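PDB 2Q74: inositol-1-monophosphatase from Mycobacterium tuberculosis, which probably hydrolyses inositol 1-phosphate to free myo-inositol and phosphate with the help of magnesium ions, in the last step of myo-inositol biosynthesis. Local coordinates for residues D60-R68 / G77-G85; Q126-V136 / V233-I242. One frame throughout, in Å; residues are numbered along the deposited sequence.

Contact 1 (D60-R68 / G77-G85); sequences DTDTERLLR and GDPILGEEG
R68 lays its guanidinium over I80 and reaches on toward the loop after strand 80-81. Its chain runs straight from CG to NE, long enough to carry the charged end from the helix across to the strand. I80 CG2 sits against one face of the group, 3.5 Å from R68 NH1, and the two side chains run antiparallel alongside each other. A single water ties the same pair together: it accepts from R68 NH1 at 2.9 Å and donates to I80 O at 3.0 Å. R68 NH2 turns back to E64 in a salt bridge whose hydrogen bond, R68 NH2 to E64 OE2 at 3.4 Å, is weak.

E64 is bent at chi2 (83°), which brings OE2 to 3.4 Å from G82 CA. R68 NH2 also comes close to this glycine, near G82 N and CA, so both ends of the salt bridge lie against the loop backbone. E84 passes E64 heading the other way, with E84 CG 3.4 Å from E64 OE2 and the carboxylate planes 50° apart.

Nearer the start of the helix segment, D60 and E83 meet roughly perpendicular. D60 OD2 lies 3.0 Å from E83 OE1 with no hydrogen bond between them, and D104 brings a third carboxylate up to E83. The acids gather where E83 and D104 are expected, from relatives, to bind magnesium.

In the fold, helix 55-74 packs on strand 80-81, an edge strand of the seven-stranded sheet. L103 of the neighbouring parallel strand 100-104 touches both E64 and I80, while helix 8-33 meets D62, T63 and L66.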
loop_
_atom_site.group_PDB
_atom_site.type_symbol
_atom_site.label_atom_id
_atom_site.label_comp_id
_atom_site.label_asym_id
_atom_site.label_seq_id
_atom_site.Cartn_x
_atom_site.Cartn_y
_atom_site.Cartn_z
ATOM N N ASP A 60 7.436 -10.116 -17.361
ATOM C CA ASP A 60 8.052 -8.833 -17.665
ATOM C C ASP A 60 8.518 -8.812 -19.119
ATOM O O ASP A 60 8.218 -7.877 -19.859
ATOM C CB ASP A 60 9.216 -8.575 -16.703
ATOM C CG ASP A 60 9.675 -7.148 -16.711
ATOM O OD1 ASP A 60 8.857 -6.250 -16.391
ATOM O OD2 ASP A 60 10.867 -6.919 -17.018
ATOM N N THR A 61 9.209 -9.866 -19.534
ATOM C CA THR A 61 9.690 -9.976 -20.904
ATOM C C THR A 61 8.545 -10.073 -21.901
ATOM O O THR A 61 8.548 -9.402 -22.932
ATOM C CB THR A 61 10.565 -11.225 -21.085
ATOM O OG1 THR A 61 11.508 -11.299 -20.015
ATOM C CG2 THR A 61 11.297 -11.161 -22.414
ATOM N N ASP A 62 7.578 -10.931 -21.595
ATOM C CA ASP A 62 6.444 -11.155 -22.472
ATOM C C ASP A 62 5.733 -9.841 -22.761
ATOM O O ASP A 62 5.417 -9.534 -23.917
ATOM C CB ASP A 62 5.466 -12.151 -21.840
ATOM C CG ASP A 62 6.017 -13.591 -21.789
ATOM O OD1 ASP A 62 6.892 -13.959 -22.605
ATOM O OD2 ASP A 62 5.558 -14.360 -20.922
ATOM N N THR A 63 5.509 -9.063 -21.701
ATOM C CA THR A 63 4.782 -7.795 -21.787
ATOM C C THR A 63 5.597 -6.729 -22.512
ATOM O O THR A 63 5.059 -5.883 -23.222
ATOM C CB THR A 63 4.423 -7.277 -20.385
ATOM O OG1 THR A 63 3.676 -8.264 -19.678
ATOM C CG2 THR A 63 3.599 -6.007 -20.464
ATOM N N GLU A 64 6.905 -6.771 -22.313
ATOM C CA GLU A 64 7.832 -5.926 -23.066
ATOM C C GLU A 64 7.716 -6.211 -24.572
ATOM O O GLU A 64 7.701 -5.279 -25.390
ATOM C CB GLU A 64 9.266 -6.187 -22.590
ATOM C CG GLU A 64 10.359 -5.380 -23.294
ATOM C CD GLU A 64 10.542 -4.003 -22.719
ATOM O OE1 GLU A 64 9.514 -3.373 -22.392
ATOM O OE2 GLU A 64 11.711 -3.560 -22.595
ATOM N N ARG A 65 7.633 -7.498 -24.919
ATOM C CA ARG A 65 7.442 -7.914 -26.301
ATOM C C ARG A 65 6.117 -7.380 -26.872
ATOM O O ARG A 65 6.090 -6.840 -27.971
ATOM C CB ARG A 65 7.521 -9.448 -26.435
ATOM C CG ARG A 65 7.902 -9.885 -27.836
ATOM C CD ARG A 65 7.995 -11.383 -28.006
ATOM N NE ARG A 65 9.045 -11.986 -27.180
ATOM C CZ ARG A 65 8.844 -12.715 -26.079
ATOM N NH1 ARG A 65 7.619 -12.960 -25.625
ATOM N NH2 ARG A 65 9.884 -13.209 -25.418
ATOM N N LEU A 66 5.031 -7.528 -26.118
ATOM C CA LEU A 66 3.722 -7.024 -26.522
ATOM C C LEU A 66 3.801 -5.556 -26.869
ATOM O O LEU A 66 3.314 -5.124 -27.902
ATOM C CB LEU A 66 2.700 -7.234 -25.396
ATOM C CG LEU A 66 1.221 -6.865 -25.623
ATOM C CD1 LEU A 66 0.344 -7.537 -24.580
ATOM C CD2 LEU A 66 0.984 -5.378 -25.605
ATOM N N LEU A 67 4.432 -4.791 -25.993
ATOM C CA LEU A 67 4.529 -3.342 -26.156
ATOM C C LEU A 67 5.395 -2.929 -27.343
ATOM O O LEU A 67 5.066 -1.969 -28.050
ATOM C CB LEU A 67 5.079 -2.714 -24.884
ATOM C CG LEU A 67 4.108 -2.653 -23.714
ATOM C CD1 LEU A 67 4.856 -2.308 -22.446
ATOM C CD2 LEU A 67 3.008 -1.640 -23.972
ATOM N N ARG A 68 6.499 -3.643 -27.543
ATOM C CA ARG A 68 7.386 -3.376 -28.668
ATOM C C ARG A 68 6.704 -3.652 -30.004
ATOM O O ARG A 68 6.816 -2.851 -30.929
ATOM C CB ARG A 68 8.668 -4.201 -28.543
ATOM C CG ARG A 68 9.636 -3.665 -27.482
ATOM C CD ARG A 68 10.931 -4.478 -27.407
ATOM N NE ARG A 68 11.824 -3.986 -26.354
ATOM C CZ ARG A 68 12.665 -2.954 -26.471
ATOM N NH1 ARG A 68 12.765 -2.271 -27.609
ATOM N NH2 ARG A 68 13.416 -2.602 -25.434
ATOM N N GLY A 77 8.441 4.140 -36.859
ATOM C CA GLY A 77 9.863 4.478 -36.793
ATOM C C GLY A 77 10.358 4.967 -35.438
ATOM O O GLY A 77 11.472 5.472 -35.320
ATOM N N ASP A 78 9.538 4.821 -34.405
ATOM C CA ASP A 78 9.860 5.399 -33.101
ATOM C C ASP A 78 10.798 4.533 -32.271
ATOM O O ASP A 78 10.605 3.328 -32.144
ATOM C CB ASP A 78 8.593 5.692 -32.310
ATOM C CG ASP A 78 7.907 6.943 -32.775
ATOM O OD1 ASP A 78 8.026 7.288 -33.969
ATOM O OD2 ASP A 78 7.250 7.585 -31.940
ATOM N N PRO A 79 11.844 5.155 -31.721
ATOM C CA PRO A 79 12.737 4.485 -30.791
ATOM C C PRO A 79 12.058 4.047 -29.511
ATOM O O PRO A 79 11.141 4.707 -29.033
ATOM C CB PRO A 79 13.782 5.560 -30.482
ATOM C CG PRO A 79 13.737 6.460 -31.640
ATOM C CD PRO A 79 12.314 6.517 -32.016
ATOM N N ILE A 80 12.548 2.944 -28.966
ATOM C CA ILE A 80 12.031 2.355 -27.746
ATOM C C ILE A 80 13.185 2.166 -26.771
ATOM O O ILE A 80 14.095 1.371 -27.021
ATOM C CB ILE A 80 11.410 0.950 -27.992
ATOM C CG1 ILE A 80 10.399 0.963 -29.152
ATOM C CG2 ILE A 80 10.811 0.441 -26.715
ATOM C CD1 ILE A 80 9.322 1.984 -29.026
ATOM N N LEU A 81 13.148 2.902 -25.665
ATOM C CA LEU A 81 14.021 2.626 -24.522
ATOM C C LEU A 81 13.234 1.795 -23.506
ATOM O O LEU A 81 12.352 2.301 -22.806
ATOM C CB LEU A 81 14.519 3.922 -23.881
ATOM C CG LEU A 81 15.300 3.787 -22.562
ATOM C CD1 LEU A 81 16.608 3.035 -22.744
ATOM C CD2 LEU A 81 15.560 5.150 -21.950
ATOM N N GLY A 82 13.541 0.506 -23.452
ATOM C CA GLY A 82 12.884 -0.379 -22.515
ATOM C C GLY A 82 13.669 -0.525 -21.233
ATOM O O GLY A 82 14.777 0.007 -21.086
ATOM N N GLU A 83 13.088 -1.263 -20.297
ATOM C CA GLU A 83 13.810 -1.680 -19.103
ATOM C C GLU A 83 15.030 -2.537 -19.501
ATOM O O GLU A 83 15.916 -2.774 -18.676
ATOM C CB GLU A 83 12.851 -2.449 -18.181
ATOM C CG GLU A 83 13.330 -2.633 -16.746
ATOM C CD GLU A 83 12.729 -3.871 -16.088
ATOM O OE1 GLU A 83 11.504 -4.124 -16.251
ATOM O OE2 GLU A 83 13.501 -4.586 -15.409
ATOM N N GLU A 84 15.070 -2.952 -20.779
ATOM C CA GLU A 84 16.123 -3.810 -21.351
ATOM C C GLU A 84 16.498 -3.398 -22.796
ATOM O O GLU A 84 16.386 -4.203 -23.736
ATOM C CB GLU A 84 15.644 -5.267 -21.348
ATOM C CG GLU A 84 14.446 -5.524 -22.267
ATOM C CD GLU A 84 13.651 -6.744 -21.859
ATOM O OE1 GLU A 84 12.987 -6.668 -20.803
ATOM O OE2 GLU A 84 13.675 -7.769 -22.590
ATOM N N GLY A 85 16.941 -2.146 -22.962
ATOM C CA GLY A 85 17.306 -1.599 -24.277
ATOM C C GLY A 85 16.720 -0.214 -24.496
ATOM O O GLY A 85 17.297 0.613 -25.208
HETATM O O HOH W 1 15.465 -1.250 -27.078
#

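Contact 2 (Q126-V136 / V233-I242); sequences QVGGITVAGAV and VWDCAAGALI
With CG anti to the backbone N (chi1 -152°), L241 sends CD1 against the strand backbone, where it meets A133 N at 3.4 Å. T131 answers with its methyl anti to the backbone N and its hydroxyl beside it (chi1 -51°), an orientation that sets both branches against the helix. T131 CG2 lies 3.5 Å from A237 O and also touches L241 CD1, while T131 OG1 rests 3.7 Å from A237 CB. L241 CG in turn sits 3.5 Å from T131 O. Beside them Q126, extended beyond CG, brings OE1 to the methyl of A237 and to V233 CG1.

This is helix 233-245 packed across a face of the seven-stranded sheet, one of the layers of the alpha-beta-alpha-beta-alpha sandwich; the axes of strand 130-136 and helix 233-242 approach to 6.8 Å, with 106° between their N-to-C directions. A classic beta bulge places V132 and A133 together across from A125 on strand 120-127, and the type I' turn from V127 to I130 joins the two antiparallel strands.

Small residues line the middle of the contact. G134 and A238 have their CA atoms 4.4 Å apart, and A238 CB packs on G134 CA and A135 N. Farther along, V136 CG2 touches A238 CB, G239 N and, at 3.9 Å, I242 CD1. No hydrogen bond crosses the interface. On the other face of the strand A133 and A135 meet helix 8-33, while V136 and I242 run on to helix 211-220. D235, near the N-terminal end of this segment, is by similarity a ligand of the second magnesium, close to D104 and D107.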
loop_
_atom_site.group_PDB
_atom_site.type_symbol
_atom_site.label_atom_id
_atom_site.label_comp_id
_atom_site.label_asym_id
_atom_site.label_seq_id
_atom_site.Cartn_x
_atom_site.Cartn_y
_atom_site.Cartn_z
ATOM N N GLN A 126 8.712 10.590 -24.877
ATOM C CA GLN A 126 9.736 11.622 -24.703
ATOM C C GLN A 126 10.196 12.181 -26.034
ATOM O O GLN A 126 10.233 11.461 -27.041
ATOM C CB GLN A 126 10.951 11.075 -23.941
ATOM C CG GLN A 126 10.735 10.975 -22.438
ATOM C CD GLN A 126 12.010 10.705 -21.660
ATOM O OE1 GLN A 126 12.045 10.873 -20.434
ATOM N NE2 GLN A 126 13.071 10.293 -22.369
ATOM N N VAL A 127 10.541 13.467 -26.019
ATOM C CA VAL A 127 11.127 14.155 -27.163
ATOM C C VAL A 127 12.276 14.993 -26.629
ATOM O O VAL A 127 12.063 15.944 -25.870
ATOM C CB VAL A 127 10.109 15.082 -27.879
ATOM C CG1 VAL A 127 10.758 15.772 -29.062
ATOM C CG2 VAL A 127 8.873 14.295 -28.318
ATOM N N GLY A 128 13.493 14.617 -27.006
ATOM C CA GLY A 128 14.697 15.290 -26.537
ATOM C C GLY A 128 14.897 15.149 -25.039
ATOM O O GLY A 128 15.433 16.049 -24.401
ATOM N N GLY A 129 14.453 14.029 -24.469
ATOM C CA GLY A 129 14.625 13.767 -23.034
ATOM C C GLY A 129 13.544 14.362 -22.155
ATOM O O GLY A 129 13.564 14.177 -20.950
ATOM N N ILE A 130 12.603 15.086 -22.758
ATOM C CA ILE A 130 11.485 15.679 -22.031
ATOM C C ILE A 130 10.238 14.840 -22.258
ATOM O O ILE A 130 9.934 14.500 -23.388
ATOM C CB ILE A 130 11.193 17.117 -22.513
ATOM C CG1 ILE A 130 12.468 17.973 -22.453
ATOM C CG2 ILE A 130 10.059 17.741 -21.682
ATOM C CD1 ILE A 130 13.173 17.942 -21.063
ATOM N N THR A 131 9.513 14.528 -21.188
ATOM C CA THR A 131 8.260 13.786 -21.284
ATOM C C THR A 131 7.071 14.677 -21.692
ATOM O O THR A 131 6.662 15.594 -20.978
ATOM C CB THR A 131 7.930 13.061 -19.976
ATOM O OG1 THR A 131 9.064 12.287 -19.558
ATOM C CG2 THR A 131 6.749 12.113 -20.162
ATOM N N VAL A 132 6.531 14.367 -22.865
ATOM C CA VAL A 132 5.455 15.111 -23.510
ATOM C C VAL A 132 4.093 14.467 -23.246
ATOM O O VAL A 132 3.053 15.137 -23.257
ATOM C CB VAL A 132 5.704 15.144 -25.028
ATOM C CG1 VAL A 132 4.621 15.933 -25.736
ATOM C CG2 VAL A 132 7.073 15.727 -25.315
ATOM N N ALA A 133 4.100 13.152 -23.034
ATOM C CA ALA A 133 2.872 12.416 -22.781
ATOM C C ALA A 133 3.167 11.096 -22.087
ATOM O O ALA A 133 4.256 10.537 -22.218
ATOM C CB ALA A 133 2.134 12.176 -24.079
ATOM N N GLY A 134 2.192 10.599 -21.343
ATOM C CA GLY A 134 2.441 9.432 -20.520
ATOM C C GLY A 134 1.198 8.752 -20.007
ATOM O O GLY A 134 0.128 9.345 -19.973
ATOM N N ALA A 135 1.349 7.498 -19.602
ATOM C CA ALA A 135 0.215 6.741 -19.054
ATOM C C ALA A 135 0.722 5.697 -18.100
ATOM O O ALA A 135 1.669 4.971 -18.429
ATOM C CB ALA A 135 -0.594 6.089 -20.167
ATOM N N VAL A 136 0.127 5.628 -16.913
ATOM C CA VAL A 136 0.483 4.573 -15.944
ATOM C C VAL A 136 -0.763 3.795 -15.633
ATOM O O VAL A 136 -1.771 4.351 -15.199
ATOM C CB VAL A 136 1.038 5.136 -14.600
ATOM C CG1 VAL A 136 1.298 3.987 -13.579
ATOM C CG2 VAL A 136 2.290 5.970 -14.818
ATOM N N VAL A 233 14.646 5.908 -15.055
ATOM C CA VAL A 233 13.859 6.816 -15.894
ATOM C C VAL A 233 12.523 6.225 -16.345
ATOM O O VAL A 233 11.505 6.911 -16.385
ATOM C CB VAL A 233 14.653 7.247 -17.150
ATOM C CG1 VAL A 233 13.859 8.273 -17.959
ATOM C CG2 VAL A 233 16.007 7.827 -16.745
ATOM N N TRP A 234 12.526 4.939 -16.660
ATOM C CA TRP A 234 11.327 4.259 -17.143
ATOM C C TRP A 234 10.247 4.015 -16.080
ATOM O O TRP A 234 9.113 3.610 -16.412
ATOM C CB TRP A 234 11.698 2.949 -17.832
ATOM C CG TRP A 234 12.566 2.088 -17.043
ATOM C CD1 TRP A 234 12.222 1.372 -15.929
ATOM C CD2 TRP A 234 13.944 1.802 -17.294
ATOM N NE1 TRP A 234 13.307 0.651 -15.466
ATOM C CE2 TRP A 234 14.379 0.900 -16.284
ATOM C CE3 TRP A 234 14.858 2.217 -18.272
ATOM C CZ2 TRP A 234 15.685 0.418 -16.220
ATOM C CZ3 TRP A 234 16.164 1.728 -18.212
ATOM C CH2 TRP A 234 16.563 0.838 -17.186
ATOM N N ASP A 235 10.579 4.275 -14.818
ATOM C CA ASP A 235 9.606 4.182 -13.749
ATOM C C ASP A 235 9.068 5.517 -13.283
ATOM O O ASP A 235 8.051 5.569 -12.585
ATOM C CB ASP A 235 10.189 3.425 -12.571
ATOM C CG ASP A 235 10.358 1.948 -12.865
ATOM O OD1 ASP A 235 9.547 1.405 -13.653
ATOM O OD2 ASP A 235 11.295 1.328 -12.323
ATOM N N CYS A 236 9.705 6.610 -13.656
ATOM C CA CYS A 236 9.201 7.888 -13.201
ATOM C C CYS A 236 8.805 8.862 -14.315
ATOM O O CYS A 236 8.057 9.802 -14.061
ATOM C CB CYS A 236 10.199 8.504 -12.232
ATOM S SG CYS A 236 11.840 8.692 -12.916
ATOM N N ALA A 237 9.259 8.614 -15.543
ATOM C CA ALA A 237 9.051 9.551 -16.663
ATOM C C ALA A 237 7.560 9.877 -16.871
ATOM O O ALA A 237 7.162 11.049 -16.851
ATOM C CB ALA A 237 9.664 8.989 -17.952
ATOM N N ALA A 238 6.741 8.843 -17.030
ATOM C CA ALA A 238 5.293 9.002 -17.191
ATOM C C ALA A 238 4.593 9.636 -15.977
ATOM O O ALA A 238 3.924 10.674 -16.101
ATOM C CB ALA A 238 4.668 7.678 -17.492
ATOM N N GLY A 239 4.766 9.014 -14.812
ATOM C CA GLY A 239 4.212 9.528 -13.555
ATOM C C GLY A 239 4.592 10.960 -13.226
ATOM O O GLY A 239 3.764 11.729 -12.745
ATOM N N ALA A 240 5.841 11.321 -13.493
ATOM C CA ALA A 240 6.327 12.664 -13.212
ATOM C C ALA A 240 5.455 13.700 -13.926
ATOM O O ALA A 240 5.010 14.680 -13.319
ATOM C CB ALA A 240 7.785 12.794 -13.626
ATOM N N LEU A 241 5.195 13.443 -15.203
ATOM C CA LEU A 241 4.400 14.346 -16.043
ATOM C C LEU A 241 2.997 14.424 -15.494
ATOM O O LEU A 241 2.386 15.492 -15.425
ATOM C CB LEU A 241 4.348 13.828 -17.481
ATOM C CG LEU A 241 4.167 14.770 -18.671
ATOM C CD1 LEU A 241 3.412 14.032 -19.816
ATOM C CD2 LEU A 241 3.485 16.074 -18.345
ATOM N N ILE A 242 2.487 13.267 -15.115
ATOM C CA ILE A 242 1.126 13.164 -14.618
ATOM C C ILE A 242 0.973 14.015 -13.359
ATOM O O ILE A 242 0.115 14.909 -13.309
ATOM C CB ILE A 242 0.719 11.723 -14.341
ATOM C CG1 ILE A 242 0.667 10.922 -15.665
ATOM C CG2 ILE A 242 -0.639 11.733 -13.669
ATOM C CD1 ILE A 242 0.603 9.413 -15.519
#

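How the contacts relate
Contact 2 is the more buried of the two and lies nearer the middle of the chain; contact 1 is partly open, on an edge strand. Both reach the seven-stranded sheet, and helix 8-33 touches both as well. Their chemistry differs accordingly: contact 1 is made largely by charged side chains, with a water bridging helix and strand, whereas contact 2 is mostly alanine, glycine and branched aliphatic packing. They meet directly where W234 NE1 approaches E83 CG at 3.5 Å and W234 CE3 lies against G82 O. Each contributes a predicted magnesium ligand, E83 from contact 1 and D235 from contact 2, with D104 close to both.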